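Microbial serine proteinases; subtilisin (PDB 2GKO) catalyses the hydrolysis of peptide bonds as a subtilisin-type serine protease, a calcium-loaded psychrophilic enzyme captured here with a sulfonylated active site. Local coordinates at residues E49-D53 / D62-T66; F54-F60 / E117-H121; V152-Y156 / A181-A185; A187-L191 / G247-S252; R281-I287 / S301-K307. All coordinates share one frame; numbering follows the deposited sequence.

Contact 1: E49-D53 / D62-T66. With CA (calcium ion), chain B.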
# COMPACT_ATOMS: atom_id res chain seq x y z
N GLU A 49 -4.38 -5.85 -15.50
CA GLU A 49 -5.07 -5.03 -16.48
C GLU A 49 -4.11 -4.14 -17.27
O GLU A 49 -4.21 -4.08 -18.50
CB GLU A 49 -6.12 -4.19 -15.79
CG GLU A 49 -7.07 -3.52 -16.76
CD GLU A 49 -8.25 -2.97 -16.01
OE1 GLU A 49 -8.10 -1.92 -15.42
OE2 GLU A 49 -9.33 -3.61 -15.96
N GLN A 50 -3.22 -3.44 -16.57
CA GLN A 50 -2.19 -2.61 -17.17
C GLN A 50 -0.81 -3.06 -16.73
O GLN A 50 -0.64 -3.61 -15.64
CB GLN A 50 -2.38 -1.13 -16.82
CG GLN A 50 -3.71 -0.59 -17.36
CD GLN A 50 -3.77 0.93 -17.43
OE1 GLN A 50 -4.85 1.50 -17.71
NE2 GLN A 50 -2.66 1.59 -17.16
N CYS A 51 0.16 -2.86 -17.61
CA CYS A 51 1.52 -3.30 -17.40
C CYS A 51 2.40 -2.36 -18.22
O CYS A 51 2.44 -2.46 -19.44
CB CYS A 51 1.69 -4.76 -17.84
SG CYS A 51 3.34 -5.41 -17.91
N LYS A 52 3.01 -1.39 -17.54
CA LYS A 52 3.71 -0.27 -18.18
C LYS A 52 5.02 -0.04 -17.47
O LYS A 52 5.12 -0.17 -16.24
CB LYS A 52 2.85 0.98 -18.16
CG LYS A 52 1.54 0.84 -18.95
CD LYS A 52 0.64 2.04 -18.84
CE LYS A 52 -0.56 1.94 -19.79
NZ LYS A 52 -1.61 2.94 -19.54
N ASP A 53 6.06 0.26 -18.24
CA ASP A 53 7.41 0.42 -17.72
C ASP A 53 7.88 1.86 -17.92
O ASP A 53 8.15 2.27 -19.04
CB ASP A 53 8.34 -0.55 -18.41
CG ASP A 53 9.73 -0.59 -17.81
OD1 ASP A 53 10.08 0.20 -16.92
OD2 ASP A 53 10.55 -1.46 -18.16
N ASP A 62 4.71 0.35 -23.07
CA ASP A 62 3.49 -0.38 -22.78
C ASP A 62 3.70 -1.88 -22.91
O ASP A 62 4.65 -2.31 -23.58
CB ASP A 62 2.36 0.06 -23.72
CG ASP A 62 1.01 -0.08 -23.10
OD1 ASP A 62 0.02 0.33 -23.74
OD2 ASP A 62 0.83 -0.57 -21.96
N ASN A 63 2.83 -2.64 -22.24
CA ASN A 63 2.86 -4.10 -22.27
C ASN A 63 4.19 -4.64 -21.76
O ASN A 63 4.71 -5.65 -22.27
CB ASN A 63 2.55 -4.62 -23.68
CG ASN A 63 1.17 -4.19 -24.17
OD1 ASN A 63 0.16 -4.48 -23.54
ND2 ASN A 63 1.14 -3.51 -25.31
N SER A 64 4.74 -3.96 -20.78
CA SER A 64 6.04 -4.31 -20.21
C SER A 64 6.12 -3.77 -18.77
O SER A 64 5.82 -2.61 -18.53
CB SER A 64 7.14 -3.67 -21.05
OG SER A 64 8.42 -4.11 -20.65
N CYS A 65 6.49 -4.63 -17.82
CA CYS A 65 6.55 -4.26 -16.41
C CYS A 65 7.27 -5.37 -15.62
O CYS A 65 6.86 -5.69 -14.51
CB CYS A 65 5.14 -4.04 -15.86
SG CYS A 65 4.06 -5.46 -16.00
N THR A 66 8.34 -5.91 -16.18
CA THR A 66 9.02 -7.09 -15.65
C THR A 66 9.66 -6.83 -14.31
O THR A 66 10.39 -5.89 -14.12
CB THR A 66 10.08 -7.58 -16.65
OG1 THR A 66 9.42 -7.85 -17.91
CG2 THR A 66 10.67 -8.89 -16.23
CA CA B . -10.05 -1.51 -14.38
O HOH W 1 -0.78 -1.84 -20.11
O HOH W 2 9.74 -4.26 -18.23
O HOH W 3 10.17 -1.98 -20.94
O HOH W 4 -11.50 -2.18 -16.03
O HOH W 5 -9.88 0.43 -15.64
O HOH W 6 -11.80 -0.58 -13.49

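Contact 2: F54-F60 / E117-H121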
# COMPACT_ATOMS: atom_id res chain seq x y z
N PHE A 54 8.01 2.59 -16.82
CA PHE A 54 8.43 3.99 -16.82
C PHE A 54 9.93 4.17 -16.66
O PHE A 54 10.41 5.32 -16.64
CB PHE A 54 7.68 4.74 -15.72
CG PHE A 54 6.22 4.86 -16.00
CD1 PHE A 54 5.70 6.00 -16.60
CD2 PHE A 54 5.35 3.81 -15.71
CE1 PHE A 54 4.37 6.10 -16.86
CE2 PHE A 54 4.01 3.93 -15.96
CZ PHE A 54 3.52 5.06 -16.55
N THR A 55 10.68 3.07 -16.66
CA THR A 55 12.13 3.11 -16.49
C THR A 55 12.91 2.98 -17.79
O THR A 55 14.12 3.10 -17.79
CB THR A 55 12.60 2.02 -15.51
OG1 THR A 55 12.53 0.71 -16.12
CG2 THR A 55 11.73 2.00 -14.28
N VAL A 56 12.19 2.69 -18.87
CA VAL A 56 12.76 2.54 -20.20
C VAL A 56 12.00 3.53 -21.08
O VAL A 56 10.75 3.49 -21.16
CB VAL A 56 12.61 1.11 -20.74
CG1 VAL A 56 13.04 1.04 -22.21
CG2 VAL A 56 13.44 0.14 -19.89
N GLY A 57 12.80 4.40 -21.71
CA GLY A 57 12.34 5.54 -22.49
C GLY A 57 11.67 6.61 -21.65
O GLY A 57 11.65 6.55 -20.42
N THR A 58 11.20 7.65 -22.33
CA THR A 58 9.97 8.31 -21.90
C THR A 58 8.93 7.84 -22.90
O THR A 58 9.25 7.25 -23.94
CB THR A 58 10.05 9.85 -21.87
OG1 THR A 58 10.84 10.33 -22.98
CG2 THR A 58 10.76 10.36 -20.60
N ASN A 59 7.66 8.02 -22.56
CA ASN A 59 7.26 8.29 -21.19
C ASN A 59 7.25 6.93 -20.49
O ASN A 59 7.75 6.76 -19.36
CB ASN A 59 5.88 8.94 -21.22
CG ASN A 59 5.91 10.33 -21.88
OD1 ASN A 59 5.92 11.36 -21.19
ND2 ASN A 59 5.96 10.37 -23.22
N PHE A 60 6.74 5.94 -21.21
CA PHE A 60 6.76 4.55 -20.78
C PHE A 60 6.70 3.61 -21.98
O PHE A 60 6.27 4.00 -23.08
CB PHE A 60 5.58 4.27 -19.84
CG PHE A 60 4.22 4.44 -20.49
CD1 PHE A 60 3.57 5.67 -20.44
CD2 PHE A 60 3.60 3.37 -21.12
CE1 PHE A 60 2.32 5.83 -21.03
CE2 PHE A 60 2.35 3.53 -21.71
CZ PHE A 60 1.71 4.77 -21.67
N GLU A 117 6.36 10.54 -13.38
CA GLU A 117 5.67 10.30 -14.64
C GLU A 117 4.58 9.25 -14.45
O GLU A 117 3.47 9.38 -14.96
CB GLU A 117 6.66 9.87 -15.71
CG GLU A 117 6.06 9.67 -17.09
CD GLU A 117 5.62 10.97 -17.77
OE1 GLU A 117 5.83 12.07 -17.21
OE2 GLU A 117 5.02 10.86 -18.86
N ALA A 118 4.90 8.21 -13.69
CA ALA A 118 3.92 7.16 -13.43
C ALA A 118 2.74 7.61 -12.59
O ALA A 118 1.60 7.22 -12.85
CB ALA A 118 4.61 5.97 -12.77
N ILE A 119 3.00 8.45 -11.58
CA ILE A 119 1.94 9.00 -10.76
C ILE A 119 1.02 9.83 -11.64
O ILE A 119 -0.19 9.70 -11.59
CB ILE A 119 2.50 9.86 -9.60
CG1 ILE A 119 3.31 9.00 -8.62
CG2 ILE A 119 1.36 10.52 -8.84
CD1 ILE A 119 4.16 9.83 -7.72
N ARG A 120 1.61 10.73 -12.43
CA ARG A 120 0.79 11.54 -13.32
C ARG A 120 -0.00 10.69 -14.30
O ARG A 120 -1.16 10.99 -14.54
CB ARG A 120 1.65 12.55 -14.08
CG ARG A 120 2.27 13.62 -13.17
CD ARG A 120 3.13 14.59 -13.92
NE ARG A 120 2.37 15.18 -15.01
CZ ARG A 120 1.61 16.27 -14.91
NH1 ARG A 120 0.93 16.68 -15.98
NH2 ARG A 120 1.52 16.96 -13.75
N HIS A 121 0.63 9.67 -14.86
CA HIS A 121 -0.05 8.80 -15.82
C HIS A 121 -1.25 8.10 -15.21
O HIS A 121 -2.31 8.01 -15.82
CB HIS A 121 0.92 7.80 -16.45
CG HIS A 121 0.30 6.98 -17.53
ND1 HIS A 121 -0.21 7.54 -18.69
CD2 HIS A 121 0.02 5.65 -17.61
CE1 HIS A 121 -0.73 6.59 -19.45
NE2 HIS A 121 -0.60 5.44 -18.82

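Contact 3: V152-Y156 / A181-A185. With NA (sodium ion), chain F.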
# COMPACT_ATOMS: atom_id res chain seq x y z
N VAL A 152 2.07 13.68 -7.02
CA VAL A 152 1.09 13.22 -6.03
C VAL A 152 -0.08 14.18 -5.92
O VAL A 152 -1.24 13.77 -5.93
CB VAL A 152 1.75 12.99 -4.64
CG1 VAL A 152 0.72 12.85 -3.53
CG2 VAL A 152 2.65 11.76 -4.69
N ASP A 153 0.23 15.47 -5.82
CA ASP A 153 -0.81 16.47 -5.72
C ASP A 153 -1.69 16.51 -6.97
O ASP A 153 -2.91 16.64 -6.86
CB ASP A 153 -0.18 17.85 -5.46
CG ASP A 153 0.54 17.94 -4.11
OD1 ASP A 153 0.15 17.20 -3.17
OD2 ASP A 153 1.50 18.75 -3.92
N TYR A 154 -1.07 16.40 -8.13
CA TYR A 154 -1.76 16.36 -9.42
C TYR A 154 -2.75 15.20 -9.47
O TYR A 154 -3.93 15.37 -9.79
CB TYR A 154 -0.72 16.24 -10.51
CG TYR A 154 -1.23 16.06 -11.92
CD1 TYR A 154 -1.55 17.16 -12.71
CD2 TYR A 154 -1.35 14.79 -12.49
CE1 TYR A 154 -2.00 17.00 -14.01
CE2 TYR A 154 -1.77 14.62 -13.80
CZ TYR A 154 -2.11 15.72 -14.55
OH TYR A 154 -2.53 15.57 -15.84
N ALA A 155 -2.25 14.02 -9.14
CA ALA A 155 -3.11 12.83 -9.14
C ALA A 155 -4.23 12.90 -8.11
O ALA A 155 -5.36 12.52 -8.41
CB ALA A 155 -2.26 11.57 -8.93
N TYR A 156 -3.94 13.39 -6.91
CA TYR A 156 -4.92 13.50 -5.85
C TYR A 156 -6.04 14.46 -6.25
O TYR A 156 -7.18 14.15 -6.06
CB TYR A 156 -4.26 13.98 -4.57
CG TYR A 156 -5.09 13.81 -3.34
CD1 TYR A 156 -5.85 14.85 -2.85
CD2 TYR A 156 -5.11 12.61 -2.64
CE1 TYR A 156 -6.59 14.71 -1.70
CE2 TYR A 156 -5.85 12.46 -1.49
CZ TYR A 156 -6.59 13.51 -1.02
OH TYR A 156 -7.31 13.35 0.14
N ALA A 181 5.01 11.16 3.89
CA ALA A 181 4.83 12.33 4.74
C ALA A 181 4.04 13.44 4.05
O ALA A 181 3.70 14.43 4.69
CB ALA A 181 6.18 12.87 5.16
N LEU A 182 3.75 13.29 2.77
CA LEU A 182 2.96 14.29 2.04
C LEU A 182 1.54 14.36 2.54
O LEU A 182 0.94 13.35 2.91
CB LEU A 182 2.94 14.00 0.56
CG LEU A 182 4.29 14.05 -0.11
CD1 LEU A 182 4.16 13.65 -1.55
CD2 LEU A 182 4.92 15.44 0.05
N VAL A 183 0.97 15.55 2.53
CA VAL A 183 -0.38 15.70 3.04
C VAL A 183 -1.41 14.92 2.19
O VAL A 183 -2.43 14.49 2.72
CB VAL A 183 -0.76 17.20 3.22
CG1 VAL A 183 -1.10 17.85 1.88
CG2 VAL A 183 -1.90 17.34 4.20
N ASN A 184 -1.12 14.74 0.91
CA ASN A 184 -2.02 14.01 -0.00
C ASN A 184 -1.63 12.55 -0.23
O ASN A 184 -2.12 11.93 -1.16
CB ASN A 184 -2.14 14.76 -1.33
CG ASN A 184 -2.92 16.06 -1.19
OD1 ASN A 184 -3.81 16.16 -0.35
ND2 ASN A 184 -2.58 17.06 -2.00
N ALA A 185 -0.79 12.01 0.66
CA ALA A 185 -0.49 10.57 0.68
C ALA A 185 -0.84 9.97 2.03
O ALA A 185 -0.61 10.58 3.04
CB ALA A 185 0.97 10.33 0.36
NA NA F . 0.92 11.58 4.42
O HOH W 7 0.92 16.50 -0.69
O HOH W 8 -0.25 10.31 6.05
O HOH W 9 1.44 12.95 6.28

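Contact 4: A187-L191 / G247-S252. With PMS (phenylmethanesulfonic acid), chain G.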
# COMPACT_ATOMS: atom_id res chain seq x y z
N ALA A 187 0.20 7.70 4.73
CA ALA A 187 1.39 7.01 5.21
C ALA A 187 0.97 5.86 6.10
O ALA A 187 0.29 6.07 7.10
CB ALA A 187 2.29 7.95 5.99
N VAL A 188 1.43 4.66 5.77
CA VAL A 188 1.07 3.45 6.47
C VAL A 188 2.25 2.88 7.28
O VAL A 188 3.33 2.57 6.74
CB VAL A 188 0.58 2.39 5.48
CG1 VAL A 188 0.08 1.13 6.25
CG2 VAL A 188 -0.52 2.95 4.61
N ALA A 189 2.04 2.77 8.59
CA ALA A 189 3.00 2.13 9.50
C ALA A 189 2.85 0.62 9.48
O ALA A 189 1.77 0.09 9.14
CB ALA A 189 2.79 2.62 10.92
N ALA A 190 3.91 -0.07 9.89
CA ALA A 190 3.95 -1.54 9.87
C ALA A 190 3.71 -2.08 11.24
O ALA A 190 4.41 -1.75 12.19
CB ALA A 190 5.28 -2.06 9.38
N LEU A 191 2.73 -2.97 11.29
CA LEU A 191 2.47 -3.81 12.45
C LEU A 191 3.18 -5.15 12.35
O LEU A 191 3.42 -5.70 11.27
CB LEU A 191 0.96 -4.04 12.55
CG LEU A 191 0.10 -2.79 12.69
CD1 LEU A 191 -1.37 -3.19 12.53
CD2 LEU A 191 0.31 -2.09 14.02
N GLY A 247 8.59 -4.87 6.05
CA GLY A 247 8.79 -3.48 5.71
C GLY A 247 7.50 -2.72 5.74
O GLY A 247 6.42 -3.30 5.65
N THR A 248 7.57 -1.40 5.86
CA THR A 248 6.34 -0.61 5.67
C THR A 248 5.86 -0.76 4.22
O THR A 248 4.70 -0.52 3.94
CB THR A 248 6.52 0.87 6.04
OG1 THR A 248 7.66 1.44 5.36
CG2 THR A 248 6.76 1.04 7.53
N SER A 249 6.74 -1.20 3.33
CA SER A 249 6.37 -1.58 1.96
C SER A 249 5.33 -2.68 1.92
O SER A 249 4.60 -2.77 0.93
CB SER A 249 7.58 -2.08 1.19
OG SER A 249 8.35 -0.98 0.75
N MET A 250 5.32 -3.53 2.95
CA MET A 250 4.39 -4.65 3.05
C MET A 250 3.05 -4.20 3.64
O MET A 250 1.99 -4.75 3.31
CB MET A 250 4.98 -5.77 3.92
CG MET A 250 6.07 -6.62 3.25
SD MET A 250 7.59 -5.73 2.69
CE MET A 250 7.22 -5.54 0.94
N ALA A 251 3.11 -3.18 4.49
CA ALA A 251 1.92 -2.62 5.15
C ALA A 251 1.08 -1.83 4.17
O ALA A 251 -0.14 -1.95 4.16
CB ALA A 251 2.35 -1.74 6.33
N SER A 252 1.73 -0.99 3.38
CA SER A 252 1.06 -0.16 2.41
C SER A 252 0.04 -0.92 1.55
O SER A 252 -1.10 -0.48 1.47
CB SER A 252 2.10 0.60 1.56
OG SER A 252 1.48 1.57 0.72
C PMS G . 10.83 -0.77 0.76
S PMS G . 9.54 -0.21 1.69
C1 PMS G . 10.96 -2.28 0.75
C2 PMS G . 11.76 -2.93 1.69
C3 PMS G . 11.90 -4.33 1.66
C4 PMS G . 11.27 -5.06 0.66
C5 PMS G . 10.50 -4.42 -0.30
C6 PMS G . 10.36 -3.03 -0.25
O2S PMS G . 9.66 1.23 1.74
O1S PMS G . 9.60 -0.96 2.94

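Contact 5: R281-I287 / S301-K307. With CA (calcium ion), chain D.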
# COMPACT_ATOMS: atom_id res chain seq x y z
N ARG A 281 -12.30 4.00 10.29
CA ARG A 281 -12.06 2.61 10.63
C ARG A 281 -10.81 2.42 11.50
O ARG A 281 -10.83 1.63 12.44
CB ARG A 281 -11.92 1.80 9.35
CG ARG A 281 -13.23 1.59 8.62
CD ARG A 281 -13.14 0.56 7.58
NE ARG A 281 -14.35 0.47 6.75
CZ ARG A 281 -14.64 -0.58 6.01
NH1 ARG A 281 -15.75 -0.57 5.28
NH2 ARG A 281 -13.87 -1.66 6.02
N ALA A 282 -9.73 3.13 11.18
CA ALA A 282 -8.50 3.05 11.95
C ALA A 282 -8.78 3.54 13.38
O ALA A 282 -8.33 2.93 14.35
CB ALA A 282 -7.42 3.92 11.31
N SER A 283 -9.49 4.65 13.49
CA SER A 283 -9.72 5.32 14.77
C SER A 283 -10.46 4.44 15.78
O SER A 283 -10.21 4.55 16.98
CB SER A 283 -10.47 6.62 14.57
OG SER A 283 -9.72 7.55 13.81
N VAL A 284 -11.33 3.55 15.31
CA VAL A 284 -11.98 2.59 16.22
C VAL A 284 -11.09 1.41 16.62
O VAL A 284 -11.43 0.65 17.53
CB VAL A 284 -13.34 2.07 15.67
CG1 VAL A 284 -14.17 3.24 15.15
CG2 VAL A 284 -13.16 1.02 14.60
N ASN A 285 -9.98 1.22 15.92
CA ASN A 285 -8.99 0.23 16.31
C ASN A 285 -7.69 0.91 16.67
O ASN A 285 -6.67 0.77 16.01
CB ASN A 285 -8.78 -0.79 15.19
CG ASN A 285 -9.98 -1.69 15.00
OD1 ASN A 285 -10.49 -2.26 15.96
ND2 ASN A 285 -10.43 -1.84 13.76
N ASP A 286 -7.77 1.71 17.73
CA ASP A 286 -6.63 2.40 18.32
C ASP A 286 -5.49 1.42 18.61
O ASP A 286 -5.69 0.41 19.28
CB ASP A 286 -7.12 3.03 19.63
CG ASP A 286 -6.15 4.01 20.21
OD1 ASP A 286 -5.01 4.15 19.71
OD2 ASP A 286 -6.46 4.70 21.21
N ILE A 287 -4.31 1.68 18.04
CA ILE A 287 -3.14 0.88 18.30
C ILE A 287 -2.44 1.44 19.53
O ILE A 287 -2.23 2.64 19.63
CB ILE A 287 -2.20 0.87 17.05
CG1 ILE A 287 -2.85 0.05 15.91
CG2 ILE A 287 -0.79 0.34 17.41
CD1 ILE A 287 -2.93 -1.45 16.15
N SER A 301 1.61 4.89 15.02
CA SER A 301 0.53 4.15 14.38
C SER A 301 -0.54 5.03 13.75
O SER A 301 -1.48 4.50 13.17
CB SER A 301 -0.09 3.20 15.40
OG SER A 301 -0.68 3.93 16.48
N GLY A 302 -0.39 6.35 13.81
CA GLY A 302 -1.43 7.26 13.37
C GLY A 302 -2.73 6.97 14.12
O GLY A 302 -2.73 6.75 15.33
N PHE A 303 -3.84 6.93 13.38
CA PHE A 303 -5.18 6.83 13.98
C PHE A 303 -5.48 5.43 14.49
O PHE A 303 -6.34 5.25 15.38
CB PHE A 303 -6.26 7.21 12.97
CG PHE A 303 -6.22 8.64 12.46
CD1 PHE A 303 -5.18 9.53 12.78
CD2 PHE A 303 -7.26 9.09 11.66
CE1 PHE A 303 -5.17 10.80 12.27
CE2 PHE A 303 -7.26 10.35 11.16
CZ PHE A 303 -6.22 11.23 11.46
N GLY A 304 -4.80 4.44 13.93
CA GLY A 304 -4.99 3.04 14.27
C GLY A 304 -4.92 2.10 13.09
O GLY A 304 -4.29 2.41 12.07
N PHE A 305 -5.59 0.97 13.22
CA PHE A 305 -5.50 -0.14 12.28
C PHE A 305 -6.88 -0.33 11.61
O PHE A 305 -7.79 -0.94 12.20
CB PHE A 305 -5.10 -1.40 13.08
CG PHE A 305 -4.97 -2.68 12.27
CD1 PHE A 305 -4.74 -3.89 12.91
CD2 PHE A 305 -5.05 -2.69 10.88
CE1 PHE A 305 -4.62 -5.07 12.21
CE2 PHE A 305 -4.92 -3.88 10.18
CZ PHE A 305 -4.70 -5.05 10.82
N ALA A 306 -7.04 0.23 10.41
CA ALA A 306 -8.27 0.04 9.65
C ALA A 306 -8.39 -1.41 9.22
O ALA A 306 -7.46 -2.00 8.68
CB ALA A 306 -8.33 0.96 8.46
N LYS A 307 -9.57 -2.00 9.47
CA LYS A 307 -9.88 -3.37 9.16
C LYS A 307 -11.15 -3.49 8.31
O LYS A 307 -11.88 -2.52 8.10
CB LYS A 307 -10.08 -4.15 10.47
CG LYS A 307 -8.85 -4.26 11.36
CD LYS A 307 -9.12 -5.17 12.54
CE LYS A 307 -8.17 -4.94 13.71
NZ LYS A 307 -8.49 -5.88 14.85
CA CA D . -2.84 4.90 19.42
O HOH W 10 -11.56 -1.08 11.47
O HOH W 11 -7.75 5.69 17.59
O HOH W 12 -11.05 -5.12 15.80
O HOH W 13 -3.21 4.46 17.06

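Contact 1: E49-D53 / D62-T66
Cys51 and Cys65 are joined by a disulfide, SG to SG 2.0 Å, that ties the strand 49-53 to the loop behind Asp62. The two half-cystines reach each other differently: SG of Cys51 stands anti to its own nitrogen (chi1 170°), whereas that of Cys65 sits between nitrogen and carbonyl carbon (59°), and the bridge closes with chi3 at -102°. Next to it, Lys52 and Asp62 form an antiparallel non-hydrogen-bonded pair. Their side chains run alongside each other on the same face of the sheet, and Asp62 OD2 rests against the lysine's methylenes, 3.4 Å from Lys52 CG. No salt bridge results, because the extended lysine carries NZ past the carboxylate to His121. Asp62 OD2 is instead held by the amide of Asn63, 2.9 Å from Asn63 N and above the carboxylate plane, and by a water that also accepts from the backbone N of Cys51. The turn at Asn63 then brings Ser64 N to Cys51 O at 3.1 Å. Beyond this bond two waters link Asp53 OD2 to Ser64 OG, one of them also accepting from Thr66 N, while Asp53 OD1 is hydrogen-bonded to Thr55 OG1. At the other end of the strand Glu49 grips calcium with both oxygens, OE1 at 2.2 Å and OE2 at 2.7 Å from the ion, beside Asn29, Asp97 and three waters. The arrangement is a short antiparallel addition to a strand of the subtilase sheet, pinned by a disulfide and flanked by a calcium site.

Contact 2: F54-F60 / E117-H121
His121, packed against Phe60 and Phe54, directs NE2 to the ammonium of Lys52, a probable hydrogen bond that ties helix 112-129 to the strand preceding the loop. The three rings make an aromatic cluster, through which the loop 54-60 packs on a helix flanking the subtilase sheet. Phe60 reaches the imidazole from one face: its CE1 lies 3.5 Å from His121 CE1, over the rim of that ring rather than its middle, with the planes inclined at 43°. Phe54 meets the same histidine at its own edge, Phe54 CZ standing 3.7 Å from His121 CD2. The histidine can touch both because its CG is anti to the backbone N (chi1 -174°), which swings the ring outward from the helix to the loop. One turn earlier Glu117 holds CG anti to its backbone N, against the edge of the Phe54 ring at CD1, and the bend at chi2 carries Glu117 OE2 to 3.2 Å from Asn59 CB. The Phe54 ring is itself sandwiched, with Phe60 CB centred over one face. On the opposite face Ala118 makes a CH-pi contact, its CB 3.7 Å from the centroid of the Phe54 ring and 9° from the ring normal.

Contact 3: V152-Y156 / A181-A185
Different first torsions lay the amide of Asn184 on the ring of Tyr156: the tyrosine CG is anti to its nitrogen (chi1 -165°), the asparagine CG anti to its carbonyl carbon (-70°). The contact joins helix 146-157 to the sodium-binding loop that leads into strand 186-192. The planar groups stack almost parallel, their planes 10° apart, with Asn184 OD1 over the rim of the ring at 3.4 Å from Tyr156 CE1. Asn184 CB covers the same ring in a CH-pi contact. The other end of the amide turns to the helix, ND2 donating to Asp153 OD1 at 3.0 Å; amide and carboxylate are perpendicular, and the donor comes from above the carboxylate plane. A water donating to Asp153 OD1 at 2.7 Å accepts from the backbone N of Asn184. One residue before Asp153, Val152 CG2 packs on Leu182 CD1 at 4.0 Å. The type I turn from Leu182 to Ala185 also binds sodium, through Leu182 O and Ala185 O, with Gly180 O and two waters completing the set. Arg275 joins the two sides, bonding both Tyr156 OH and Val183 O. With ND2 bonded and one face on a ring, the Asn184 amide has its rotation fixed, and two donors on Asp153 OD1 would probably favour the ionised carboxylate.

Contact 4: A187-L191 / G247-S252
Thr248 and Ala190 touch through methyl groups, Thr248 CG2 lying 3.9 Å from Ala190 CB, where the first turn of helix 248-265 crosses strand 186-192. The short axes approach to 6.7 Å at 114°, a closeness that small side chains permit: Ala251 presents its CB to the strand, 3.4 Å from Ala189 O. Val188 sets CG1 anti to its backbone N (chi1 -175°), which places that methyl 3.7 Å from Ala251 CB, while its CB and CG2 lie along Ser252 CA. No hydrogen bond crosses; the joint is purely van der Waals. Thr248 divides its branches between two tasks. With chi1 at 52°, OG1 turns from the strand and binds Asn168 OD1 and Gly167 N, as CG2 faces the strand. With an alanine here, Asn168 OD1 and Gly167 N would probably both lose their hydroxyl partner, and a gap would open beside Ala190. Ser249 points the other way, its OG bonded covalently to the sulfur of the phenylmethanesulfonyl group at 1.7 Å. The sulfonyl oxygen O1S accepts from Ser249 N at 2.9 Å, and Asn168 ND2 also bonds the inhibitor. The bent Met250 chain brings CE against the phenyl ring. The covalent sulfonyl bond on Ser249 OG is consistent with its being the nucleophile, at the helix start that carries the reactive serine in subtilases, with Ser249 N and Asn168 consistent with the family's oxyanion hole.

Contact 5: R281-I287 / S301-K307
Asn285 holds the Phe305 backbone by two bonds: its backbone O accepts from Phe305 N at 3.0 Å, and its side-chain ND2 donates to Phe305 O at 3.2 Å, nearly along the C=O axis (167°). Farther along, Arg281 NH2 reaches Lys307 O at 3.0 Å, meeting it near the edge of the guanidinium group. Arg281 CB packs on Ala306 CB, and the chain, extended from CG to NE, carries the guanidinium on to the lysine carbonyl; NE is salt-bridged to Glu277. A leucine in place of Arg281 would probably leave Lys307 O without this donor and Glu277 without its charged mate. Gly304 fits where no side chain could, its CA 3.3 Å from Ala282 O; a CB would clash with that oxygen. Ile287 CD1 makes an apolar contact with Phe305 CB at 3.8 Å, and Ile287 CB and CG2 pack against Ser301 CB. Three waters bridge the segments: one joins Ser283 O to Phe303 O, another links Arg281 O with Lys307 N, and a third connects Asn285 OD1 to Lys307 NZ. A fourth is a calcium ligand that accepts from Ile287 N and donates to Ser301 OG at 2.6 Å and to Gly302 O. Asp286 OD1, 2.3 Å from the ion, and Ile287 O are further ligands, with Gly294, Gly296 and Asp298; Asp298 also bonds Ser301 OG. This is a calcium-binding loop after helix 271-283, folded back so that both its ends meet near the C-terminus of the subtilase chain.

The contacts are spread across the subtilase fold. Contacts 1 and 2, centres about 11 Å apart, interlock along the chain, with Lys52 also packing on Phe60. Contact 2 reaches contact 3 through neighbouring helices, Arg120 forming a cation-pi pair with Tyr154. The sodium turn of contact 3 adjoins in sequence strand 186-192 of contact 4, whose helix carries the sulfonylated Ser249; the side chain of Leu182 lies about 14 Å from the inhibitor. Contact 5 packs directly on contact 4, Leu191 CD1 meeting Phe305 CD1 at 3.5 Å. Contacts 1 and 5, each with a calcium site, lie on opposite sides of the chain's centre, about 34 Å between centres.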